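Local coordinates for protein beta-agarase B (Zobellia galactanivorans, PDB 4ATF) that hydrolyses the beta-1,4-galactosidic linkages of agarose with retention of anomeric configuration, as a glycoside hydrolase of family 16, at residues V170-D174 / P175-Y179; W129-S132 / A133-Q137; G273-S276 / N277-T280; E212-D216 / G217-R221; T88-P91 / G92-K95. The protein carries 1 engineered substitution. All coordinates share one frame; numbering follows the deposited sequence.

Contact 1 (V170-D174 / P175-Y179); sequences VFIRD and PFQDY. With AAL (3,6-anhydro-alpha-L-galactopyranose), chain E; GAL (beta-D-galactopyranose), chain B.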
# COMPACT_ATOMS: atom_id res chain seq x y z
N VAL A 170 -5.66 8.54 -9.54
CA VAL A 170 -4.96 9.30 -10.57
C VAL A 170 -4.93 10.71 -10.07
O VAL A 170 -5.90 11.16 -9.40
CB VAL A 170 -5.57 9.11 -11.99
CG1 VAL A 170 -5.30 7.67 -12.51
CG2 VAL A 170 -7.04 9.44 -12.03
N PHE A 171 -3.82 11.43 -10.30
CA PHE A 171 -3.68 12.82 -9.74
C PHE A 171 -3.39 13.83 -10.83
O PHE A 171 -2.81 13.47 -11.87
CB PHE A 171 -2.50 12.92 -8.75
CG PHE A 171 -2.58 11.97 -7.59
CD1 PHE A 171 -3.28 12.31 -6.42
CD2 PHE A 171 -1.96 10.72 -7.69
CE1 PHE A 171 -3.39 11.36 -5.35
CE2 PHE A 171 -2.02 9.77 -6.65
CZ PHE A 171 -2.74 10.09 -5.47
N ILE A 172 -3.77 15.09 -10.58
CA ILE A 172 -3.19 16.20 -11.31
C ILE A 172 -2.31 16.85 -10.22
O ILE A 172 -2.81 17.03 -9.08
CB ILE A 172 -4.26 17.17 -11.88
CG1 ILE A 172 -5.15 16.47 -12.93
CG2 ILE A 172 -3.59 18.53 -12.40
CD1 ILE A 172 -6.45 17.26 -13.25
N ARG A 173 -1.06 17.21 -10.53
CA ARG A 173 -0.16 17.66 -9.47
C ARG A 173 -0.26 19.13 -9.11
O ARG A 173 -0.17 19.43 -7.93
CB ARG A 173 1.31 17.29 -9.73
CG ARG A 173 1.61 15.81 -9.97
CD ARG A 173 1.14 14.91 -8.84
NE ARG A 173 1.52 15.37 -7.51
CZ ARG A 173 1.29 14.65 -6.41
NH1 ARG A 173 0.70 13.45 -6.50
NH2 ARG A 173 1.61 15.11 -5.21
N ASP A 174 -0.46 20.01 -10.10
CA ASP A 174 -0.45 21.45 -9.85
C ASP A 174 -1.49 22.13 -10.74
O ASP A 174 -1.30 22.16 -11.92
CB ASP A 174 0.95 22.07 -10.04
CG ASP A 174 1.75 21.43 -11.15
OD1 ASP A 174 2.18 20.26 -11.00
OD2 ASP A 174 2.06 22.10 -12.16
N PRO A 175 -2.61 22.60 -10.16
CA PRO A 175 -2.98 22.41 -8.73
C PRO A 175 -3.44 21.00 -8.37
O PRO A 175 -4.03 20.31 -9.21
CB PRO A 175 -4.15 23.37 -8.52
CG PRO A 175 -4.76 23.55 -9.85
CD PRO A 175 -3.56 23.50 -10.84
N PHE A 176 -3.18 20.61 -7.13
CA PHE A 176 -3.31 19.23 -6.73
C PHE A 176 -4.77 18.77 -6.74
O PHE A 176 -5.61 19.39 -6.09
CB PHE A 176 -2.79 19.06 -5.32
CG PHE A 176 -2.93 17.69 -4.83
CD1 PHE A 176 -2.02 16.68 -5.27
CD2 PHE A 176 -4.00 17.34 -3.95
CE1 PHE A 176 -2.14 15.38 -4.81
CE2 PHE A 176 -4.15 16.01 -3.49
CZ PHE A 176 -3.23 15.03 -3.91
N GLN A 177 -5.06 17.64 -7.40
CA GLN A 177 -6.40 17.08 -7.39
C GLN A 177 -6.24 15.57 -7.38
O GLN A 177 -5.30 15.06 -8.00
CB GLN A 177 -7.14 17.47 -8.68
CG GLN A 177 -7.62 18.94 -8.80
CD GLN A 177 -8.64 19.05 -9.93
OE1 GLN A 177 -8.29 19.34 -11.05
NE2 GLN A 177 -9.91 18.72 -9.63
N ASP A 178 -7.17 14.87 -6.73
CA ASP A 178 -7.01 13.42 -6.48
C ASP A 178 -8.32 12.76 -6.82
O ASP A 178 -9.36 13.14 -6.25
CB ASP A 178 -6.68 13.28 -4.98
CG ASP A 178 -6.63 11.87 -4.51
OD1 ASP A 178 -6.79 10.89 -5.30
OD2 ASP A 178 -6.46 11.72 -3.29
N TYR A 179 -8.31 11.78 -7.75
CA TYR A 179 -9.47 10.90 -7.94
C TYR A 179 -9.20 9.46 -7.47
O TYR A 179 -8.14 8.88 -7.79
CB TYR A 179 -9.80 10.83 -9.46
CG TYR A 179 -10.80 9.69 -9.71
CD1 TYR A 179 -12.20 9.89 -9.47
CD2 TYR A 179 -10.34 8.39 -10.12
CE1 TYR A 179 -13.15 8.82 -9.66
CE2 TYR A 179 -11.26 7.32 -10.33
CZ TYR A 179 -12.66 7.54 -10.12
OH TYR A 179 -13.52 6.47 -10.32
C1 AAL E . -0.52 10.01 -2.13
C2 AAL E . -0.76 11.55 -1.98
C3 AAL E . 0.29 12.29 -2.87
C4 AAL E . 1.71 11.93 -2.65
C5 AAL E . 1.71 10.47 -3.03
C6 AAL E . 1.04 10.59 -4.42
O2 AAL E . -0.58 11.91 -0.61
O3 AAL E . 0.19 11.77 -4.25
O4 AAL E . 2.72 12.63 -3.33
O5 AAL E . 0.92 9.63 -2.15
C1 GAL B . 3.47 13.54 -2.55
C2 GAL B . 4.60 13.96 -3.51
C3 GAL B . 5.44 15.10 -2.89
C4 GAL B . 4.52 16.25 -2.41
C5 GAL B . 3.39 15.71 -1.51
C6 GAL B . 2.59 16.92 -1.10
O2 GAL B . 5.43 12.85 -3.92
O3 GAL B . 6.25 15.62 -3.92
O4 GAL B . 3.84 16.77 -3.54
O5 GAL B . 2.63 14.68 -2.22
O6 GAL B . 1.73 16.34 -0.18

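Contact 2 (W129-S132 / A133-Q137); sequences WLLS and ADDTQ. With GAL (beta-D-galactopyranose), chain C; GAL (beta-D-galactopyranose), chain B; AAL (3,6-anhydro-alpha-L-galactopyranose), chain E.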
# COMPACT_ATOMS: atom_id res chain seq x y z
N TRP A 129 1.83 -0.52 -1.82
CA TRP A 129 1.25 0.22 -2.94
C TRP A 129 2.23 0.44 -4.09
O TRP A 129 3.47 0.16 -3.92
CB TRP A 129 0.59 1.53 -2.42
CG TRP A 129 1.42 2.45 -1.59
CD1 TRP A 129 2.07 2.17 -0.39
CD2 TRP A 129 1.67 3.82 -1.88
NE1 TRP A 129 2.69 3.32 0.07
CE2 TRP A 129 2.45 4.35 -0.83
CE3 TRP A 129 1.26 4.69 -2.94
CZ2 TRP A 129 2.88 5.69 -0.80
CZ3 TRP A 129 1.66 6.05 -2.90
CH2 TRP A 129 2.48 6.53 -1.82
N LEU A 130 1.71 0.91 -5.25
CA LEU A 130 2.53 1.15 -6.46
C LEU A 130 2.34 2.61 -6.82
O LEU A 130 1.19 3.13 -6.75
CB LEU A 130 2.03 0.32 -7.67
CG LEU A 130 1.93 -1.18 -7.36
CD1 LEU A 130 1.35 -1.88 -8.64
CD2 LEU A 130 3.30 -1.80 -6.94
N LEU A 131 3.41 3.30 -7.22
CA LEU A 131 3.27 4.79 -7.50
C LEU A 131 4.18 5.12 -8.67
O LEU A 131 5.37 4.76 -8.62
CB LEU A 131 3.70 5.62 -6.26
CG LEU A 131 3.62 7.14 -6.39
CD1 LEU A 131 2.13 7.49 -6.55
CD2 LEU A 131 4.20 7.79 -5.10
N SER A 132 3.66 5.78 -9.74
CA SER A 132 4.52 6.16 -10.85
C SER A 132 5.60 7.19 -10.42
O SER A 132 5.42 7.91 -9.43
CB SER A 132 3.66 6.72 -12.04
OG SER A 132 3.02 7.95 -11.62
N ALA A 133 6.69 7.27 -11.19
CA ALA A 133 7.80 8.14 -10.85
C ALA A 133 7.33 9.63 -10.71
O ALA A 133 7.85 10.41 -9.86
CB ALA A 133 8.95 7.98 -11.92
N ASP A 134 6.34 10.00 -11.55
CA ASP A 134 5.90 11.41 -11.57
C ASP A 134 4.73 11.67 -10.65
O ASP A 134 4.19 12.79 -10.69
CB ASP A 134 5.63 11.87 -13.02
CG ASP A 134 4.35 11.22 -13.62
OD1 ASP A 134 3.64 10.44 -12.91
OD2 ASP A 134 4.09 11.49 -14.82
N ASP A 135 4.38 10.69 -9.79
CA ASP A 135 3.34 10.84 -8.72
C ASP A 135 1.91 11.05 -9.29
O ASP A 135 1.04 11.54 -8.60
CB ASP A 135 3.68 12.00 -7.77
CG ASP A 135 4.93 11.70 -6.87
OD1 ASP A 135 5.19 10.51 -6.64
OD2 ASP A 135 5.61 12.63 -6.42
N THR A 136 1.71 10.75 -10.57
CA THR A 136 0.39 10.88 -11.12
C THR A 136 -0.52 9.65 -11.10
O THR A 136 -1.74 9.83 -11.32
CB THR A 136 0.42 11.39 -12.56
OG1 THR A 136 1.13 10.44 -13.40
CG2 THR A 136 1.02 12.83 -12.62
N GLN A 137 0.04 8.43 -10.93
CA GLN A 137 -0.75 7.24 -11.03
C GLN A 137 -0.32 6.28 -9.88
O GLN A 137 0.88 6.14 -9.58
CB GLN A 137 -0.55 6.57 -12.42
CG GLN A 137 -0.97 7.47 -13.59
CD GLN A 137 -0.65 6.86 -14.96
OE1 GLN A 137 -0.86 7.51 -16.03
NE2 GLN A 137 -0.20 5.64 -14.97
C1 GAL C . -3.02 6.10 -1.06
C2 GAL C . -2.67 7.58 -1.12
C3 GAL C . -1.18 7.92 -1.09
C4 GAL C . -0.61 7.25 0.17
C5 GAL C . -1.01 5.74 0.18
C6 GAL C . -0.39 4.94 1.34
O2 GAL C . -3.16 7.99 -2.36
O3 GAL C . -1.14 9.36 -1.01
O4 GAL C . -1.19 7.88 1.28
O5 GAL C . -2.42 5.49 0.07
O6 GAL C . -0.82 3.60 1.10
C1 GAL B . 3.47 13.54 -2.55
C2 GAL B . 4.60 13.96 -3.51
C3 GAL B . 5.44 15.10 -2.89
C4 GAL B . 4.52 16.25 -2.41
C5 GAL B . 3.39 15.71 -1.51
C6 GAL B . 2.59 16.92 -1.10
O2 GAL B . 5.43 12.85 -3.92
O3 GAL B . 6.25 15.62 -3.92
O4 GAL B . 3.84 16.77 -3.54
O5 GAL B . 2.63 14.68 -2.22
O6 GAL B . 1.73 16.34 -0.18
C1 AAL E . -0.52 10.01 -2.13
C2 AAL E . -0.76 11.55 -1.98
C3 AAL E . 0.29 12.29 -2.87
C4 AAL E . 1.71 11.93 -2.65
C5 AAL E . 1.71 10.47 -3.03
C6 AAL E . 1.04 10.59 -4.42
O2 AAL E . -0.58 11.91 -0.61
O3 AAL E . 0.19 11.77 -4.25
O4 AAL E . 2.72 12.63 -3.33
O5 AAL E . 0.92 9.63 -2.15

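Contact 3 (G273-S276 / N277-T280); sequences GLQS and NTYT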
# COMPACT_ATOMS: atom_id res chain seq x y z
N GLY A 273 -13.36 18.22 12.95
CA GLY A 273 -12.77 18.83 14.15
C GLY A 273 -13.14 18.11 15.45
O GLY A 273 -12.88 18.61 16.55
N LEU A 274 -13.79 16.95 15.33
CA LEU A 274 -14.33 16.23 16.52
C LEU A 274 -13.31 15.23 17.03
O LEU A 274 -12.78 14.43 16.23
CB LEU A 274 -15.61 15.48 16.15
CG LEU A 274 -16.84 16.37 15.97
CD1 LEU A 274 -18.03 15.57 15.46
CD2 LEU A 274 -17.19 17.12 17.30
N GLN A 275 -13.03 15.26 18.33
CA GLN A 275 -12.18 14.22 18.96
C GLN A 275 -12.68 12.80 18.61
O GLN A 275 -11.88 11.87 18.37
CB GLN A 275 -12.10 14.38 20.50
CG GLN A 275 -10.86 13.66 21.17
CD GLN A 275 -9.48 13.99 20.53
OE1 GLN A 275 -9.20 15.14 20.26
NE2 GLN A 275 -8.61 12.96 20.31
N SER A 276 -13.99 12.64 18.52
CA SER A 276 -14.57 11.35 18.34
C SER A 276 -14.34 10.74 16.95
O SER A 276 -14.63 9.56 16.76
CB SER A 276 -16.09 11.44 18.68
OG SER A 276 -16.77 11.79 17.49
N ASN A 277 -13.84 11.51 15.97
CA ASN A 277 -13.52 11.00 14.63
C ASN A 277 -12.00 11.11 14.44
O ASN A 277 -11.52 11.08 13.28
CB ASN A 277 -14.17 11.84 13.48
CG ASN A 277 -15.68 11.79 13.46
OD1 ASN A 277 -16.34 12.82 13.37
ND2 ASN A 277 -16.25 10.59 13.56
N THR A 278 -11.27 11.31 15.55
CA THR A 278 -9.79 11.49 15.50
C THR A 278 -9.09 10.19 15.84
O THR A 278 -9.20 9.70 16.98
CB THR A 278 -9.33 12.61 16.45
OG1 THR A 278 -9.98 13.81 16.04
CG2 THR A 278 -7.84 12.82 16.37
N TYR A 279 -8.46 9.60 14.85
CA TYR A 279 -7.86 8.22 14.99
C TYR A 279 -6.36 8.28 14.74
O TYR A 279 -5.89 8.18 13.59
CB TYR A 279 -8.48 7.25 13.99
CG TYR A 279 -10.00 7.15 14.05
CD1 TYR A 279 -10.63 6.47 15.12
CD2 TYR A 279 -10.81 7.68 13.02
CE1 TYR A 279 -12.02 6.34 15.19
CE2 TYR A 279 -12.23 7.55 13.07
CZ TYR A 279 -12.81 6.87 14.17
OH TYR A 279 -14.19 6.69 14.31
N THR A 280 -5.60 8.38 15.82
CA THR A 280 -4.14 8.44 15.70
C THR A 280 -3.56 7.94 17.06
O THR A 280 -4.23 8.09 18.10
CB THR A 280 -3.70 9.93 15.38
OG1 THR A 280 -2.29 9.99 15.09
CG2 THR A 280 -4.09 10.88 16.57

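Contact 4 (E212-D216 / G217-R221); sequences EYYID and GVLVR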
# COMPACT_ATOMS: atom_id res chain seq x y z
N GLU A 212 -7.55 -6.35 -10.99
CA GLU A 212 -8.28 -7.37 -10.20
C GLU A 212 -7.59 -7.49 -8.86
O GLU A 212 -6.37 -7.63 -8.84
CB GLU A 212 -8.16 -8.74 -10.91
CG GLU A 212 -8.91 -8.72 -12.26
CD GLU A 212 -8.57 -9.95 -13.09
OE1 GLU A 212 -7.81 -10.86 -12.63
OE2 GLU A 212 -9.10 -10.01 -14.18
N TYR A 213 -8.35 -7.48 -7.76
CA TYR A 213 -7.79 -7.57 -6.40
C TYR A 213 -8.09 -8.95 -5.85
O TYR A 213 -9.22 -9.47 -6.03
CB TYR A 213 -8.46 -6.49 -5.47
CG TYR A 213 -8.12 -5.07 -5.89
CD1 TYR A 213 -8.89 -4.40 -6.87
CD2 TYR A 213 -7.01 -4.43 -5.35
CE1 TYR A 213 -8.61 -3.08 -7.26
CE2 TYR A 213 -6.70 -3.06 -5.73
CZ TYR A 213 -7.50 -2.42 -6.69
OH TYR A 213 -7.23 -1.12 -7.05
N TYR A 214 -7.12 -9.54 -5.14
CA TYR A 214 -7.19 -10.90 -4.61
C TYR A 214 -6.81 -10.90 -3.14
O TYR A 214 -5.79 -10.28 -2.73
CB TYR A 214 -6.19 -11.82 -5.36
CG TYR A 214 -6.57 -12.01 -6.81
CD1 TYR A 214 -6.18 -11.07 -7.81
CD2 TYR A 214 -7.36 -13.12 -7.20
CE1 TYR A 214 -6.57 -11.27 -9.21
CE2 TYR A 214 -7.77 -13.31 -8.54
CZ TYR A 214 -7.39 -12.39 -9.51
OH TYR A 214 -7.85 -12.69 -10.80
N ILE A 215 -7.59 -11.59 -2.31
CA ILE A 215 -7.18 -11.77 -0.90
C ILE A 215 -7.25 -13.24 -0.65
O ILE A 215 -8.30 -13.90 -0.93
CB ILE A 215 -8.11 -11.02 0.11
CG1 ILE A 215 -7.94 -9.49 -0.14
CG2 ILE A 215 -7.70 -11.33 1.54
CD1 ILE A 215 -8.97 -8.58 0.59
N ASP A 216 -6.13 -13.77 -0.15
CA ASP A 216 -6.03 -15.22 0.17
C ASP A 216 -6.42 -16.09 -0.99
O ASP A 216 -7.10 -17.10 -0.83
CB ASP A 216 -6.83 -15.53 1.46
CG ASP A 216 -6.13 -14.95 2.73
OD1 ASP A 216 -4.89 -14.67 2.66
OD2 ASP A 216 -6.79 -14.82 3.81
N GLY A 217 -6.00 -15.70 -2.19
CA GLY A 217 -6.13 -16.62 -3.32
C GLY A 217 -7.47 -16.55 -4.05
O GLY A 217 -7.72 -17.40 -4.89
N VAL A 218 -8.28 -15.52 -3.75
CA VAL A 218 -9.65 -15.37 -4.23
C VAL A 218 -9.86 -13.97 -4.81
O VAL A 218 -9.43 -12.98 -4.25
CB VAL A 218 -10.69 -15.52 -3.03
CG1 VAL A 218 -12.16 -15.14 -3.47
CG2 VAL A 218 -10.69 -16.82 -2.54
N LEU A 219 -10.51 -13.90 -5.96
CA LEU A 219 -10.80 -12.63 -6.59
C LEU A 219 -11.84 -11.91 -5.78
O LEU A 219 -12.97 -12.42 -5.68
CB LEU A 219 -11.48 -12.88 -7.94
CG LEU A 219 -11.35 -11.90 -9.13
CD1 LEU A 219 -12.71 -11.87 -9.91
CD2 LEU A 219 -10.76 -10.56 -8.91
N VAL A 220 -11.54 -10.75 -5.21
CA VAL A 220 -12.56 -10.11 -4.35
C VAL A 220 -13.20 -8.86 -5.02
O VAL A 220 -14.29 -8.45 -4.61
CB VAL A 220 -11.99 -9.76 -2.96
CG1 VAL A 220 -11.51 -11.10 -2.17
CG2 VAL A 220 -10.82 -8.83 -3.08
N ARG A 221 -12.53 -8.27 -6.02
CA ARG A 221 -13.02 -7.07 -6.70
C ARG A 221 -12.38 -6.91 -8.06
O ARG A 221 -11.15 -7.13 -8.21
CB ARG A 221 -12.73 -5.84 -5.82
CG ARG A 221 -13.05 -4.49 -6.46
CD ARG A 221 -13.04 -3.42 -5.39
NE ARG A 221 -13.10 -2.07 -5.91
CZ ARG A 221 -14.22 -1.33 -6.04
NH1 ARG A 221 -15.44 -1.86 -5.87
NH2 ARG A 221 -14.13 -0.06 -6.40

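Contact 5 (T88-P91 / G92-K95); sequences TRKP and GSDK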
# COMPACT_ATOMS: atom_id res chain seq x y z
N THR A 88 7.56 5.48 16.38
CA THR A 88 7.88 6.08 17.70
C THR A 88 7.60 7.59 17.62
O THR A 88 7.81 8.19 16.54
CB THR A 88 9.34 5.84 18.11
OG1 THR A 88 10.21 6.30 17.05
CG2 THR A 88 9.56 4.32 18.39
N ARG A 89 7.13 8.18 18.71
CA ARG A 89 6.96 9.66 18.77
C ARG A 89 8.29 10.39 18.52
O ARG A 89 9.36 10.05 19.09
CB ARG A 89 6.40 10.09 20.13
CG ARG A 89 5.78 11.50 20.13
CD ARG A 89 4.34 11.30 20.67
NE ARG A 89 3.51 11.46 19.58
CZ ARG A 89 2.25 11.07 19.40
NH1 ARG A 89 1.46 10.36 20.26
NH2 ARG A 89 1.78 11.42 18.24
N LYS A 90 8.25 11.38 17.64
CA LYS A 90 9.43 12.22 17.43
C LYS A 90 9.68 13.02 18.70
O LYS A 90 8.76 13.64 19.24
CB LYS A 90 9.23 13.15 16.22
CG LYS A 90 10.41 14.10 15.95
CD LYS A 90 10.15 14.92 14.67
CE LYS A 90 11.27 15.97 14.45
NZ LYS A 90 11.01 16.76 13.19
N PRO A 91 10.92 13.01 19.22
CA PRO A 91 11.09 13.74 20.50
C PRO A 91 10.72 15.23 20.36
O PRO A 91 11.08 15.86 19.35
CB PRO A 91 12.60 13.59 20.79
CG PRO A 91 12.99 12.28 20.05
CD PRO A 91 12.13 12.29 18.78
N GLY A 92 9.96 15.77 21.32
CA GLY A 92 9.56 17.20 21.33
C GLY A 92 8.44 17.59 20.34
O GLY A 92 8.24 18.78 20.06
N SER A 93 7.77 16.62 19.73
CA SER A 93 6.90 16.96 18.62
C SER A 93 5.65 16.10 18.69
O SER A 93 5.65 15.07 19.42
CB SER A 93 7.67 16.73 17.31
OG SER A 93 6.83 16.90 16.18
N ASP A 94 4.62 16.45 17.91
CA ASP A 94 3.49 15.54 17.75
C ASP A 94 3.74 14.51 16.64
O ASP A 94 3.04 13.49 16.57
CB ASP A 94 2.15 16.28 17.49
CG ASP A 94 1.71 17.14 18.67
OD1 ASP A 94 1.78 16.69 19.83
OD2 ASP A 94 1.24 18.27 18.43
N LYS A 95 4.73 14.77 15.77
CA LYS A 95 5.05 13.85 14.66
C LYS A 95 5.44 12.43 15.16
O LYS A 95 5.88 12.23 16.33
CB LYS A 95 6.14 14.45 13.75
CG LYS A 95 5.55 15.63 12.90
CD LYS A 95 6.55 16.44 12.10
CE LYS A 95 5.79 17.44 11.20
NZ LYS A 95 4.60 16.78 10.56

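Contact 1 (V170-D174 / P175-Y179)
Arg173 and Phe176 stand side by side at the end of a beta hairpin, with Phe176 CE1 over one face of the guanidinium, offset toward its rim, 3.8 Å from Arg173 NH2. The planes of ring and guanidinium are 68° apart, and Arg173 CZ lies in plane at the edge of the phenyl. Beside them Phe171 meets Phe176 rim to rim, Phe171 CD1 being 3.6 Å from Phe176 CE1. One atom further round the ring, Phe171 CE1 lies 3.4 Å from Asp178 CG, the carboxylate running alongside. Sugar closes the first shell: Arg173 NH1 gives an almost straight hydrogen bond (174°) to O3 of the 3,6-anhydrogalactose at 2.9 Å, and that oxygen also sits over a face of Phe171. Arg173 NH2 adds weak bonds to O4 of the same sugar and to O4 and O5 of the next galactose. Bends at chi2 and chi3 fold the arginine back over the hairpin to reach them. Further out, Asp135 O takes a second bond from Arg173 NH1, and Asp178 OD1 accepts from His169 ND1. Paired antiparallel bonds, such as Gln177 N to Ile172 O at 2.9 Å, fix the strands, and a cis peptide before Pro175 shapes the turn. Arg173 and Asp178 both bind substrate, and the guanidinium directs its N-H groups at ether and hydroxyl oxygens, consistent with recognition of the sugars by hydrogen bonds.

Contact 2 (W129-S132 / A133-Q137)
The Asp135 carboxylate meets Leu131 with one oxygen and sugar with the other: Asp135 OD1 lies 3.3 Å from Leu131 CD2, the two side chains crossing obliquely, and also accepts from His60 NE2, while Asp135 OD2 takes a short hydrogen bond, 2.5 Å, from O2 of the chain B galactose. The indole of Trp129 carries the chain C galactose on one face, with the sugar's C5 3.7 Å above the ring plane and over its centre; O5 of the anhydrogalactose approaches Trp129 CH2 obliquely at 3.5 Å. This is the sugar-on-tryptophan platform common in glycan-binding clefts.

A type I turn from Ser132 to Asp135 places the acid. Ser132 OG, set between the backbone N and carbonyl carbon (chi1 65°), gives a hydrogen bond to Asp134 OD1 at 2.9 Å and accepts one from Gln137 N. Asp134 OD1 collects two more, from Thr136 N in an Asx turn and from Thr136 OG1 at 2.6 Å; three donors on one oxygen are likely to hold the loop rigid, and Lys253 salt-bridges the other oxygen. Ser132 N to Gln137 O closes the base at 2.8 Å. Trp129 and Leu131 touch Glu138, the probable nucleophile, on strand 137-145, while strand 255-262 pairs with strand 125-132 on its other edge.

Contact 3 (G273-S276 / N277-T280)
A short 3-10 turn in the loop between helix 265-268 and helix 283-286 brings Leu274 and Gln275 against Asn277 and Thr278. Its centre is the carbonyl oxygen of Leu274, which is gripped twice: Asn277 N donates from 3.1 Å and the hydroxyl Thr278 OG1 from 2.9 Å. The two donors arrive from opposite faces of the carbonyl plane, neither lying on a lone pair. Thr278 can do this because its OG1 is turned anti to its own carbonyl carbon (chi1 -60°), back over the turn. A second backbone bond, Thr278 N to Gln275 O at 2.9 Å, follows directly; with Asn277 N to Leu274 O it gives the i to i+3 pattern of a 3-10 turn.

Around this frame the side chains make van der Waals contacts. Leu274 and Asn277 run side by side in the same direction, Leu274 CD1 lying 3.8 Å from Asn277 OD1, an oxygen that accepts from Ser272 OG. The Gln275 chain bends at chi2 (51°) and slants across Thr278, bringing Gln275 NE2 to 3.9 Å from Thr278 CB; its hydrogen bond goes to Ser152 O.

Past the turn the chain enters the glycan pocket with Tyr279. That ring meets His157 edge to face and comes within about 4 Å, nearest side-chain atoms, of a bound galactose. Tyr279 OH lies 3.8 Å from Ser276 O and has a weak hydrogen bond with Lys155 NZ.

Contact 4 (E212-D216 / G217-R221)
Leu219 lies against the Tyr214 ring, crossing it at a slant, with Leu219 CD2 over one face, offset toward the rim and 4.2 Å from the ring centroid: a CH-pi contact. Leu219 CB touches the ring at Tyr214 CE2, 3.8 Å away, and Leu219 CD2 also reaches Glu212 CB at 3.8 Å. At the far end of the tyrosine, Tyr214 OH gives a 2.6 Å hydrogen bond to Glu212 OE1, meeting the carboxylate from above its plane.

Tyr213, Ile215 and Arg221 share the sheet's other face. Tyr213 and Arg221 run side by side, ring and guanidinium planes 39° apart, with Arg221 O in plane at the Tyr213 edge. Val220 is the extra residue of a classic beta bulge opposite Tyr213: Tyr213 O takes Val220 N at 2.8 Å, while Tyr213 N gives to Arg221 O at 2.9 Å. Its side chain stands across Ile215 at about a right angle, Val220 CG1 4.1 Å from Ile215 CB. A type I' turn at Asp216 and Gly217 closes the hairpin.

Strand 210-215 pairs with strand 199-207, and Tyr213 and Ile215 pack on strand 164-172. The chemistry is split by face: an aliphatic chain on an aromatic whose hydroxyl is tied to an acid, against mostly apolar carbon whose polar ends look outward, Tyr213 OH to Ser167 O and Arg221 to Asp183.

Contact 5 (T88-P91 / G92-K95)
The chain doubles back through a type II beta turn from Lys90 to Ser93, the runs 88-91 and 92-95 heading 140° apart, and Gly92 takes the positive phi of 75° that this turn requires. It links strand 82-89 to strand 96-103, two antiparallel neighbours, at the surface of the enzyme. The turn is closed by Ser93 N to Lys90 O at 3.2 Å, a bent bond, and more firmly one step further down by Lys90 N to Lys95 O at 2.8 Å.

Within the loop Ser93 folds its own side chain into an ST turn: Ser93 OG accepts from Lys95 N at 3.0 Å. The serine's CB rests against the neck of Lys90, 4.0 Å from Lys90 CG. Lys90 itself is fully extended and lies alongside Lys95 with both side chains pointing the same way; the touch is between carbons, Lys90 CD to Lys95 CB 4.1 Å. Their ammonium groups stay apart, and Lys90 NZ finds a salt bridge with Glu70.

Arg89 brings a second side chain to the loop. Bends at chi2 and chi3 swing its chain alongside the residues that follow the turn, where Arg89 CG passes 3.6 Å from Ser93 O. One arm of the guanidinium, NH1, makes a salt bridge to Asp283, at the start of helix 283-286, and a hydrogen bond to Pro281 O. The other arm, Arg89 NH2, gives a hydrogen bond to Asp94 O at 2.9 Å, with that oxygen lying close to the guanidinium plane at its edge.

From the N terminus, contact 5 comes first, turning strand 82-89 into strand 96-103. Contact 2 turns strand 125-132 into strand 137-145, contact 1 closes the hairpin of strands 164-172 and 177-179, and contact 4 that of strands 210-215 and 218-224. Contact 3 is last, in the loop before helix 283-286. All five are in series; none nests or crosses. Contacts 1 and 2 touch, Phe171 N lying 2.8 Å from Thr136 O, and share two sugars of the bound chain. Contacts 3 and 5 approach to about 5 Å between nearest atoms. Contact 4 lies across the chain's centre from contact 5, their centres about 38 Å apart.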